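Local structure of MAR1 Ribonuclease (Caenorhabditis elegans, 2B34) at residues Ser40-Asp45 / Ser187-Gly192; Arg48-Pro53 / Lys178-Leu183; Ile109-Cys114 / His145-Gln150; Asp121-Gly126 / Ala154-Thr159. The protein is probably a hydrolase of the isochorismatase family, named as a ribonuclease, whose substrate is not established here. All blocks are in the same frame, centred on the assembly; numbering follows the deposited sequence.

Interaction 1 (Ser40-Asp45 / Ser187-Gly192); sequences SRRLID and SAPDTG
Arg-42 leaves its helix with CG anti to the carbonyl carbon (chi1 -71°) and a chain extended from CG to NE, and this straight arm carries the guanidinium to the backbone of Ser-187 and Ala-188. The contact ties helix 33-49, one of the helices flanking the parallel sheet of this isochorismatase-type alpha/beta fold, to the irregular C-terminal tail. Its nearest pair of backbones is Arg-42 and Ala-188, whose CA atoms stand 8.7 Å apart, so, between these two segments, the long arginine chain spans the gap between the backbones. The guanidinium lays one face over Ala-188 CA and Pro-189 CD, and its CZ is 3.8 Å from Ala-188 CA. NH1 comes to 3.2 Å from Ala-188 N, but both are donors and no bond forms; the hydrogen bond of NH1 goes instead to the carbonyl oxygen of Thr-186. Were Arg-42 an alanine, Thr-186 O would probably lose its charged partner, and Ala-188 and Pro-189 the guanidinium face that lies over them. The tail itself also meets other subunits: Ser-187 packs on Arg-139 of the second subunit, and Gly-192 O accepts from Ser-197 OG of the third. Along the helix, Arg-41 NE meets Asp-45 OD1 at 2.8 Å, in its own guanidinium plane, and the same oxygen also pairs with Arg-48. The tail is shaped by an Asx turn, in which Gly-192 N donates to Asp-190 OD2 at 2.9 Å from above the carboxylate plane.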
# COMPACT_ATOMS: atom_id res chain seq x y z
N SER A 40 10.49 1.51 -22.32
CA SER A 40 9.54 2.28 -23.13
C SER A 40 9.59 1.86 -24.60
O SER A 40 8.56 1.81 -25.27
CB SER A 40 9.77 3.80 -23.00
OG SER A 40 9.54 4.24 -21.67
N ARG A 41 10.79 1.54 -25.10
CA ARG A 41 10.94 1.03 -26.48
C ARG A 41 10.21 -0.31 -26.68
O ARG A 41 9.67 -0.56 -27.76
CB ARG A 41 12.42 0.94 -26.88
CG ARG A 41 12.72 0.39 -28.29
CD ARG A 41 12.07 1.20 -29.44
NE ARG A 41 12.14 0.46 -30.70
CZ ARG A 41 13.14 0.54 -31.57
NH1 ARG A 41 14.17 1.34 -31.35
NH2 ARG A 41 13.11 -0.20 -32.68
N ARG A 42 10.19 -1.14 -25.65
CA ARG A 42 9.45 -2.42 -25.69
C ARG A 42 7.95 -2.21 -25.91
O ARG A 42 7.33 -2.94 -26.69
CB ARG A 42 9.68 -3.24 -24.42
CG ARG A 42 11.07 -3.82 -24.31
CD ARG A 42 11.32 -4.45 -22.96
NE ARG A 42 12.66 -5.03 -22.87
CZ ARG A 42 12.97 -6.10 -22.15
NH1 ARG A 42 12.04 -6.73 -21.44
NH2 ARG A 42 14.21 -6.54 -22.14
N LEU A 43 7.38 -1.23 -25.21
CA LEU A 43 5.96 -0.92 -25.34
C LEU A 43 5.63 -0.28 -26.68
O LEU A 43 4.60 -0.60 -27.28
CB LEU A 43 5.49 -0.03 -24.18
CG LEU A 43 5.13 -0.89 -22.98
CD1 LEU A 43 5.75 -0.35 -21.72
CD2 LEU A 43 3.62 -1.07 -22.85
N ILE A 44 6.50 0.62 -27.14
CA ILE A 44 6.38 1.22 -28.46
C ILE A 44 6.40 0.16 -29.57
O ILE A 44 5.57 0.20 -30.48
CB ILE A 44 7.47 2.30 -28.69
CG1 ILE A 44 7.09 3.59 -27.97
CG2 ILE A 44 7.68 2.57 -30.17
CD1 ILE A 44 8.25 4.55 -27.73
N ASP A 45 7.33 -0.80 -29.47
CA ASP A 45 7.41 -1.92 -30.41
C ASP A 45 6.15 -2.79 -30.34
O ASP A 45 5.61 -3.19 -31.37
CB ASP A 45 8.62 -2.81 -30.10
CG ASP A 45 9.95 -2.16 -30.48
OD1 ASP A 45 9.98 -1.22 -31.30
OD2 ASP A 45 10.98 -2.61 -29.94
N SER A 187 14.07 -10.25 -19.11
CA SER A 187 13.31 -9.40 -18.20
C SER A 187 13.70 -7.94 -18.39
O SER A 187 14.87 -7.62 -18.60
CB SER A 187 13.54 -9.81 -16.74
OG SER A 187 13.08 -11.13 -16.50
N ALA A 188 12.71 -7.05 -18.32
CA ALA A 188 12.95 -5.61 -18.37
C ALA A 188 13.99 -5.23 -17.33
O ALA A 188 14.02 -5.82 -16.25
CB ALA A 188 11.65 -4.86 -18.14
N PRO A 189 14.88 -4.27 -17.66
CA PRO A 189 15.90 -3.85 -16.70
C PRO A 189 15.29 -3.39 -15.38
O PRO A 189 14.28 -2.67 -15.37
CB PRO A 189 16.59 -2.69 -17.42
CG PRO A 189 16.35 -2.94 -18.87
CD PRO A 189 14.99 -3.54 -18.94
N ASP A 190 15.92 -3.80 -14.28
CA ASP A 190 15.50 -3.44 -12.93
C ASP A 190 15.63 -1.94 -12.68
O ASP A 190 16.61 -1.32 -13.07
CB ASP A 190 16.35 -4.19 -11.90
CG ASP A 190 16.03 -3.78 -10.47
OD1 ASP A 190 15.07 -4.33 -9.89
OD2 ASP A 190 16.73 -2.90 -9.92
N THR A 191 14.62 -1.38 -12.02
CA THR A 191 14.66 0.03 -11.61
C THR A 191 14.44 0.23 -10.11
O THR A 191 13.88 1.24 -9.67
CB THR A 191 13.68 0.89 -12.44
OG1 THR A 191 12.34 0.45 -12.22
CG2 THR A 191 14.01 0.80 -13.93
N GLY A 192 14.90 -0.75 -9.32
CA GLY A 192 14.91 -0.66 -7.86
C GLY A 192 13.57 -0.55 -7.15
O GLY A 192 13.49 -0.03 -6.03

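Interaction 2 (Arg48-Pro53 / Lys178-Leu183); sequences RILSIP and KEVQKL
A Schellman motif closes helix 33-49, and the helix end, with Ile-49 in it and Leu-50 just past it, rests against Glu-179 and Val-180 of the C-terminal helix 177-183. Leu-50 is the first residue to leave helical backbone angles, and Ser-51, with phi at 59°, is the C-prime residue: Ile-52 N reaches back to Ala-47 O, and Ser-51 N makes a weak bond to Arg-48 O. Ile-49 buries more surface here than any other single residue. Its CG2 lies anti to the backbone N and meets Val-180 CG1 at 3.8 Å, while the same methyl is 4.0 Å from Glu-179 CB, so it sits where two successive residues of the partner helix converge. The other branch bends, with chi2 at -54°, and carries CD1 to within 3.4 Å of Glu-179 OE2, an apolar group beside a carboxylate oxygen. Leu-50 crosses Val-180 at about a right angle, with CD2 at 4.1 Å from Val-180 CG1, which thus touches both hydrophobic residues. This inner side continues into the fold, since Leu-50 also packs on Leu-168 and Val-169 and Val-180 on Ile-165, all of helix 161-169. On the side of Glu-179 the chemistry becomes polar: OE1 makes a long, weak ion pair with Lys-176, and Arg-48 NH2 stays 6.9 Å from Glu-179 OE2, Arg-48 NH1 engaging Asp-45 OD1 and Gly-74 O instead. Within helix 177-183 itself, the exposed Lys-178 NZ donates to Gln-181 OE1 at 2.9 Å, in the carbonyl plane and on a lone pair.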
# COMPACT_ATOMS: atom_id res chain seq x y z
N ARG A 48 3.22 -0.98 -32.04
CA ARG A 48 3.37 -1.05 -33.50
C ARG A 48 2.96 -2.44 -34.02
O ARG A 48 2.22 -2.55 -35.00
CB ARG A 48 4.81 -0.72 -33.91
CG ARG A 48 5.05 -0.65 -35.43
CD ARG A 48 6.55 -0.65 -35.78
NE ARG A 48 7.19 -1.90 -35.40
CZ ARG A 48 8.14 -2.03 -34.47
NH1 ARG A 48 8.60 -0.98 -33.81
NH2 ARG A 48 8.64 -3.23 -34.21
N ILE A 49 3.43 -3.48 -33.34
CA ILE A 49 3.11 -4.87 -33.69
C ILE A 49 1.61 -5.15 -33.61
O ILE A 49 1.04 -5.77 -34.51
CB ILE A 49 3.89 -5.87 -32.77
CG1 ILE A 49 5.41 -5.81 -33.04
CG2 ILE A 49 3.37 -7.31 -32.92
CD1 ILE A 49 5.82 -6.00 -34.49
N LEU A 50 0.98 -4.66 -32.55
CA LEU A 50 -0.43 -4.93 -32.28
C LEU A 50 -1.39 -3.89 -32.85
O LEU A 50 -2.59 -3.96 -32.62
CB LEU A 50 -0.66 -5.12 -30.78
CG LEU A 50 0.13 -6.24 -30.09
CD1 LEU A 50 0.02 -6.13 -28.57
CD2 LEU A 50 -0.29 -7.62 -30.58
N SER A 51 -0.84 -2.93 -33.60
CA SER A 51 -1.63 -1.85 -34.23
C SER A 51 -2.39 -1.02 -33.20
O SER A 51 -3.54 -0.64 -33.42
CB SER A 51 -2.58 -2.41 -35.30
OG SER A 51 -1.88 -3.10 -36.31
N ILE A 52 -1.75 -0.77 -32.06
CA ILE A 52 -2.31 0.07 -31.00
C ILE A 52 -1.91 1.52 -31.25
O ILE A 52 -0.72 1.81 -31.40
CB ILE A 52 -1.85 -0.41 -29.60
CG1 ILE A 52 -2.48 -1.76 -29.27
CG2 ILE A 52 -2.16 0.63 -28.52
CD1 ILE A 52 -1.80 -2.50 -28.13
N PRO A 53 -2.89 2.44 -31.29
CA PRO A 53 -2.63 3.86 -31.50
C PRO A 53 -1.63 4.39 -30.48
O PRO A 53 -1.78 4.14 -29.28
CB PRO A 53 -4.00 4.50 -31.29
CG PRO A 53 -4.97 3.43 -31.59
CD PRO A 53 -4.33 2.17 -31.13
N LYS A 178 4.24 -14.68 -30.93
CA LYS A 178 5.67 -14.93 -31.16
C LYS A 178 6.45 -13.65 -31.45
O LYS A 178 7.62 -13.54 -31.08
CB LYS A 178 5.87 -15.97 -32.27
CG LYS A 178 5.75 -17.41 -31.79
CD LYS A 178 7.00 -17.84 -31.02
CE LYS A 178 6.77 -19.11 -30.23
NZ LYS A 178 7.89 -19.37 -29.27
N GLU A 179 5.80 -12.69 -32.10
CA GLU A 179 6.42 -11.39 -32.36
C GLU A 179 6.63 -10.58 -31.08
O GLU A 179 7.73 -10.08 -30.85
CB GLU A 179 5.61 -10.58 -33.37
CG GLU A 179 5.85 -11.01 -34.81
CD GLU A 179 5.01 -10.23 -35.79
OE1 GLU A 179 4.09 -10.83 -36.39
OE2 GLU A 179 5.25 -9.02 -35.95
N VAL A 180 5.59 -10.46 -30.26
CA VAL A 180 5.71 -9.72 -28.99
C VAL A 180 6.59 -10.45 -27.97
O VAL A 180 7.19 -9.82 -27.11
CB VAL A 180 4.32 -9.33 -28.37
CG1 VAL A 180 3.53 -8.44 -29.33
CG2 VAL A 180 3.51 -10.55 -27.96
N GLN A 181 6.68 -11.78 -28.11
CA GLN A 181 7.50 -12.61 -27.21
C GLN A 181 8.98 -12.28 -27.32
O GLN A 181 9.71 -12.37 -26.33
CB GLN A 181 7.28 -14.10 -27.49
CG GLN A 181 7.66 -15.02 -26.33
CD GLN A 181 7.55 -16.50 -26.67
OE1 GLN A 181 7.65 -16.90 -27.83
NE2 GLN A 181 7.36 -17.33 -25.64
N LYS A 182 9.42 -11.90 -28.53
CA LYS A 182 10.80 -11.47 -28.77
C LYS A 182 11.18 -10.28 -27.90
O LYS A 182 12.31 -10.20 -27.41
CB LYS A 182 11.02 -11.10 -30.25
CG LYS A 182 10.73 -12.20 -31.27
CD LYS A 182 11.78 -13.30 -31.25
CE LYS A 182 11.42 -14.43 -32.22
NZ LYS A 182 12.32 -15.61 -32.07
N LEU A 183 10.23 -9.36 -27.71
CA LEU A 183 10.45 -8.14 -26.92
C LEU A 183 10.63 -8.42 -25.43
O LEU A 183 11.21 -7.60 -24.72
CB LEU A 183 9.28 -7.16 -27.12
CG LEU A 183 8.68 -6.95 -28.51
CD1 LEU A 183 7.40 -6.13 -28.42
CD2 LEU A 183 9.68 -6.30 -29.48

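Interaction 3 (Ile109-Cys114 / His145-Gln150); sequences IEAHVC and HFAFKQ
The Ala-147 methyl overlaps the peptide between Ala-111 and His-112: its CB is 3.4 Å from Ala-111 O and also meets the CB atoms of both residues, at 3.8 Å from Ala-111 CB and 3.9 Å from His-112 CB. A CA separation of 4.6 Å between His-112 and Ala-147 shows that loop and helix approach almost backbone to backbone, which Ala-111 and Ala-147 permit, the His-112 ring being turned away. The loop is a type I turn from Glu-110 to Val-113, closed by Val-113 N bonding to Glu-110 O at 3.0 Å. It leaves the C-terminal end of strand 103-109, the end of the sheet at which active sites of such parallel alpha/beta folds usually gather. The His-112 CG lies between backbone N and carbonyl carbon (chi1 66°). Val-113 CG2 sits 3.5 Å above the centre of one ring face, while ND1 is hydrogen-bonded to Ser-138 OG and NE2 to Glu-162 OE2 of the third subunit, which should limit the ring's rotation. On the helix, Gln-150 NE2 and Gln-150 N both bond to Phe-146 O, arriving from opposite faces of its plane. Beyond the turn, Cys-114 opens helix 114-124 and is joined by a disulfide to Cys-20 at the end of strand 15-20, whereas helix 141-154 lies against strand 128-137 through Phe-148 on Val-131, Val-133 and Val-136, and against helix 114-124 through Gln-150 on Leu-116 and Tyr-120.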
# COMPACT_ATOMS: atom_id res chain seq x y z
N ILE A 109 8.07 10.42 -18.35
CA ILE A 109 8.78 11.04 -17.24
C ILE A 109 8.22 12.31 -16.63
O ILE A 109 7.37 12.98 -17.22
CB ILE A 109 10.28 11.26 -17.53
CG1 ILE A 109 10.48 11.91 -18.90
CG2 ILE A 109 11.05 9.94 -17.35
CD1 ILE A 109 11.87 12.39 -19.13
N GLU A 110 8.83 12.65 -15.50
CA GLU A 110 8.18 13.33 -14.39
C GLU A 110 6.95 12.49 -14.02
O GLU A 110 5.81 12.83 -14.34
CB GLU A 110 7.90 14.82 -14.67
CG GLU A 110 7.23 15.13 -16.01
CD GLU A 110 7.16 16.60 -16.32
OE1 GLU A 110 8.04 17.35 -15.84
OE2 GLU A 110 6.24 17.00 -17.07
N ALA A 111 7.24 11.37 -13.37
CA ALA A 111 6.23 10.48 -12.81
C ALA A 111 5.25 11.26 -11.93
O ALA A 111 4.06 10.99 -11.94
CB ALA A 111 6.89 9.36 -12.00
N HIS A 112 5.78 12.24 -11.20
CA HIS A 112 5.01 13.04 -10.26
C HIS A 112 4.53 14.36 -10.86
O HIS A 112 3.96 15.19 -10.15
CB HIS A 112 5.85 13.30 -9.01
CG HIS A 112 7.05 14.16 -9.28
ND1 HIS A 112 8.06 13.78 -10.13
CD2 HIS A 112 7.38 15.39 -8.81
CE1 HIS A 112 8.98 14.74 -10.17
NE2 HIS A 112 8.59 15.72 -9.38
N VAL A 113 4.79 14.56 -12.15
CA VAL A 113 4.36 15.78 -12.85
C VAL A 113 3.54 15.45 -14.11
O VAL A 113 2.33 15.30 -13.99
CB VAL A 113 5.54 16.77 -13.11
CG1 VAL A 113 5.03 18.12 -13.56
CG2 VAL A 113 6.39 16.95 -11.86
N CYS A 114 4.18 15.32 -15.28
CA CYS A 114 3.46 14.96 -16.53
C CYS A 114 2.63 13.71 -16.38
O CYS A 114 1.45 13.71 -16.72
CB CYS A 114 4.39 14.77 -17.75
SG CYS A 114 3.57 14.12 -19.30
N HIS A 145 8.37 7.32 -6.15
CA HIS A 145 7.72 6.40 -5.21
C HIS A 145 6.30 6.84 -4.90
O HIS A 145 5.35 6.06 -5.02
CB HIS A 145 8.54 6.30 -3.92
CG HIS A 145 8.08 5.21 -2.99
ND1 HIS A 145 7.22 5.45 -1.94
CD2 HIS A 145 8.37 3.89 -2.95
CE1 HIS A 145 7.00 4.32 -1.29
NE2 HIS A 145 7.68 3.36 -1.89
N PHE A 146 6.14 8.10 -4.51
CA PHE A 146 4.84 8.61 -4.13
C PHE A 146 3.97 8.99 -5.32
O PHE A 146 2.76 9.07 -5.19
CB PHE A 146 4.97 9.74 -3.11
CG PHE A 146 5.33 9.25 -1.74
CD1 PHE A 146 4.34 8.83 -0.86
CD2 PHE A 146 6.66 9.16 -1.35
CE1 PHE A 146 4.66 8.34 0.41
CE2 PHE A 146 7.00 8.67 -0.08
CZ PHE A 146 6.00 8.27 0.80
N ALA A 147 4.59 9.20 -6.48
CA ALA A 147 3.84 9.38 -7.73
C ALA A 147 2.96 8.17 -7.94
O ALA A 147 1.76 8.31 -8.19
CB ALA A 147 4.77 9.56 -8.91
N PHE A 148 3.55 6.98 -7.81
CA PHE A 148 2.83 5.72 -8.00
C PHE A 148 1.70 5.57 -6.97
O PHE A 148 0.61 5.12 -7.30
CB PHE A 148 3.78 4.52 -7.91
CG PHE A 148 4.82 4.46 -9.02
CD1 PHE A 148 4.51 4.86 -10.32
CD2 PHE A 148 6.10 3.98 -8.76
CE1 PHE A 148 5.46 4.80 -11.34
CE2 PHE A 148 7.06 3.90 -9.78
CZ PHE A 148 6.74 4.31 -11.07
N LYS A 149 1.98 5.97 -5.73
CA LYS A 149 0.99 5.95 -4.65
C LYS A 149 -0.21 6.85 -4.96
O LYS A 149 -1.35 6.42 -4.80
CB LYS A 149 1.63 6.38 -3.32
CG LYS A 149 2.78 5.49 -2.86
CD LYS A 149 2.97 5.56 -1.34
CE LYS A 149 2.24 4.42 -0.61
NZ LYS A 149 0.75 4.42 -0.81
N GLN A 150 0.05 8.08 -5.41
CA GLN A 150 -1.01 9.02 -5.78
C GLN A 150 -1.81 8.52 -6.97
O GLN A 150 -3.03 8.68 -7.02
CB GLN A 150 -0.43 10.40 -6.09
CG GLN A 150 0.28 11.06 -4.93
CD GLN A 150 1.09 12.28 -5.34
OE1 GLN A 150 0.54 13.36 -5.55
NE2 GLN A 150 2.40 12.11 -5.45

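Interaction 4 (Asp121-Gly126 / Ala154-Thr159); sequences DLLERG and AGAILT
Leu-123 CD1 makes the tight half of this contact, lying 3.5 Å from Ala-154 O and 3.7 Å from Ala-154 CB; its other methyl, CD2, only skims Gly-155, at 4.1 Å from Gly-155 O. With CG anti to the carbonyl carbon (chi1 -69°), the leucine sends its methyls to the turn between helix 141-154 and strand 157-159. That turn is a Schellman motif with Gly-155 as C-prime residue: at its backbone angles, phi 111° among them, a CB would collide with the carbonyl oxygen before it. Ala-154 and Gly-155 form the solvent-exposed side, whereas on the inner side CD1 also reaches the buried Ala-156, at 4.4 Å from its CB. Replacing Leu-123 by an alanine would probably leave the Ala-154 and Ala-156 methyls without their apolar partner and open a gap beneath the turn. Separately, helix 114-124 turns Asp-121 and Glu-124 to Arg-9 of the third subunit, in salt bridges. A second Schellman motif, at Gly-126, ends that helix. Strand 128-137, helix 141-154 and strand 157-159 form a beta-alpha-beta crossover, and Leu-123, which also packs on Val-129, joins helix 114-124 to strand 128-137 and to the turn entering the outermost strand 157-159.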
# COMPACT_ATOMS: atom_id res chain seq x y z
N ASP A 121 -6.05 13.63 -15.39
CA ASP A 121 -6.87 14.10 -16.51
C ASP A 121 -7.55 12.95 -17.25
O ASP A 121 -8.73 13.05 -17.61
CB ASP A 121 -6.02 14.92 -17.48
CG ASP A 121 -5.84 16.36 -17.05
OD1 ASP A 121 -6.33 16.75 -15.96
OD2 ASP A 121 -5.21 17.13 -17.80
N LEU A 122 -6.81 11.87 -17.48
CA LEU A 122 -7.35 10.68 -18.13
C LEU A 122 -8.45 10.02 -17.31
O LEU A 122 -9.50 9.67 -17.84
CB LEU A 122 -6.23 9.67 -18.41
CG LEU A 122 -5.22 9.97 -19.52
CD1 LEU A 122 -4.09 8.97 -19.48
CD2 LEU A 122 -5.90 9.98 -20.88
N LEU A 123 -8.20 9.87 -16.01
CA LEU A 123 -9.18 9.28 -15.09
C LEU A 123 -10.46 10.11 -15.00
O LEU A 123 -11.55 9.55 -14.89
CB LEU A 123 -8.56 9.05 -13.71
CG LEU A 123 -7.48 7.97 -13.58
CD1 LEU A 123 -6.80 8.06 -12.22
CD2 LEU A 123 -8.04 6.57 -13.81
N GLU A 124 -10.32 11.44 -15.05
CA GLU A 124 -11.46 12.36 -15.07
C GLU A 124 -12.36 12.14 -16.29
O GLU A 124 -13.58 12.30 -16.20
CB GLU A 124 -10.98 13.81 -15.04
CG GLU A 124 -10.65 14.32 -13.65
CD GLU A 124 -9.91 15.65 -13.65
OE1 GLU A 124 -9.64 16.21 -14.74
OE2 GLU A 124 -9.58 16.13 -12.55
N ARG A 125 -11.74 11.79 -17.42
CA ARG A 125 -12.46 11.50 -18.66
C ARG A 125 -13.10 10.10 -18.68
O ARG A 125 -13.72 9.70 -19.68
CB ARG A 125 -11.52 11.67 -19.86
CG ARG A 125 -11.29 13.11 -20.28
CD ARG A 125 -10.03 13.24 -21.13
NE ARG A 125 -9.89 14.55 -21.75
CZ ARG A 125 -9.37 15.62 -21.16
NH1 ARG A 125 -8.92 15.56 -19.91
NH2 ARG A 125 -9.29 16.77 -21.82
N GLY A 126 -12.94 9.35 -17.59
CA GLY A 126 -13.51 8.01 -17.48
C GLY A 126 -12.71 6.91 -18.16
O GLY A 126 -13.21 5.81 -18.39
N ALA A 154 -5.90 7.38 -6.90
CA ALA A 154 -6.88 7.92 -7.84
C ALA A 154 -7.57 6.85 -8.70
O ALA A 154 -8.57 7.13 -9.35
CB ALA A 154 -6.22 8.97 -8.73
N GLY A 155 -7.02 5.64 -8.72
CA GLY A 155 -7.61 4.52 -9.46
C GLY A 155 -6.83 4.05 -10.68
O GLY A 155 -7.33 3.25 -11.47
N ALA A 156 -5.60 4.55 -10.82
CA ALA A 156 -4.72 4.10 -11.90
C ALA A 156 -4.15 2.74 -11.56
O ALA A 156 -3.89 2.44 -10.40
CB ALA A 156 -3.60 5.10 -12.12
N ILE A 157 -3.94 1.91 -12.58
CA ILE A 157 -3.37 0.59 -12.37
C ILE A 157 -1.85 0.67 -12.51
O ILE A 157 -1.33 1.17 -13.51
CB ILE A 157 -3.99 -0.47 -13.32
CG1 ILE A 157 -5.51 -0.55 -13.11
CG2 ILE A 157 -3.34 -1.84 -13.11
CD1 ILE A 157 -6.24 -1.41 -14.13
N LEU A 158 -1.16 0.18 -11.48
CA LEU A 158 0.30 0.12 -11.48
C LEU A 158 0.75 -1.22 -12.02
O LEU A 158 0.75 -2.23 -11.31
CB LEU A 158 0.85 0.37 -10.08
CG LEU A 158 0.43 1.66 -9.35
CD1 LEU A 158 0.96 1.66 -7.91
CD2 LEU A 158 0.88 2.91 -10.10
N THR A 159 1.13 -1.22 -13.29
CA THR A 159 1.48 -2.45 -14.00
C THR A 159 2.93 -2.43 -14.46
O THR A 159 3.63 -1.44 -14.28
CB THR A 159 0.51 -2.70 -15.19
OG1 THR A 159 0.80 -3.98 -15.77
CG2 THR A 159 0.63 -1.61 -16.25

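How the interactions relate
Interaction 3 is the buried contact, all its touching residues enclosed; interaction 1 lies at the surface, and interactions 2 and 4 are partly buried. Interactions 1 and 2 share helix 33-49 and touch, Arg-42 CZ standing 3.5 Å from Leu-183 O, so the C-terminal region follows that helix through both. Interactions 3 and 4 are likewise linked, Phe-148 O being 3.5 Å from Leu-158 CD1, as helix 141-154 leads into strand 157-159. The chemistry follows the position: a cationic group over backbone at the surface, branched aliphatic groups beside a carboxylate or a turn at intermediate depth, and alanine against backbone inside. None of the four has a hydrogen bond directly across its segments.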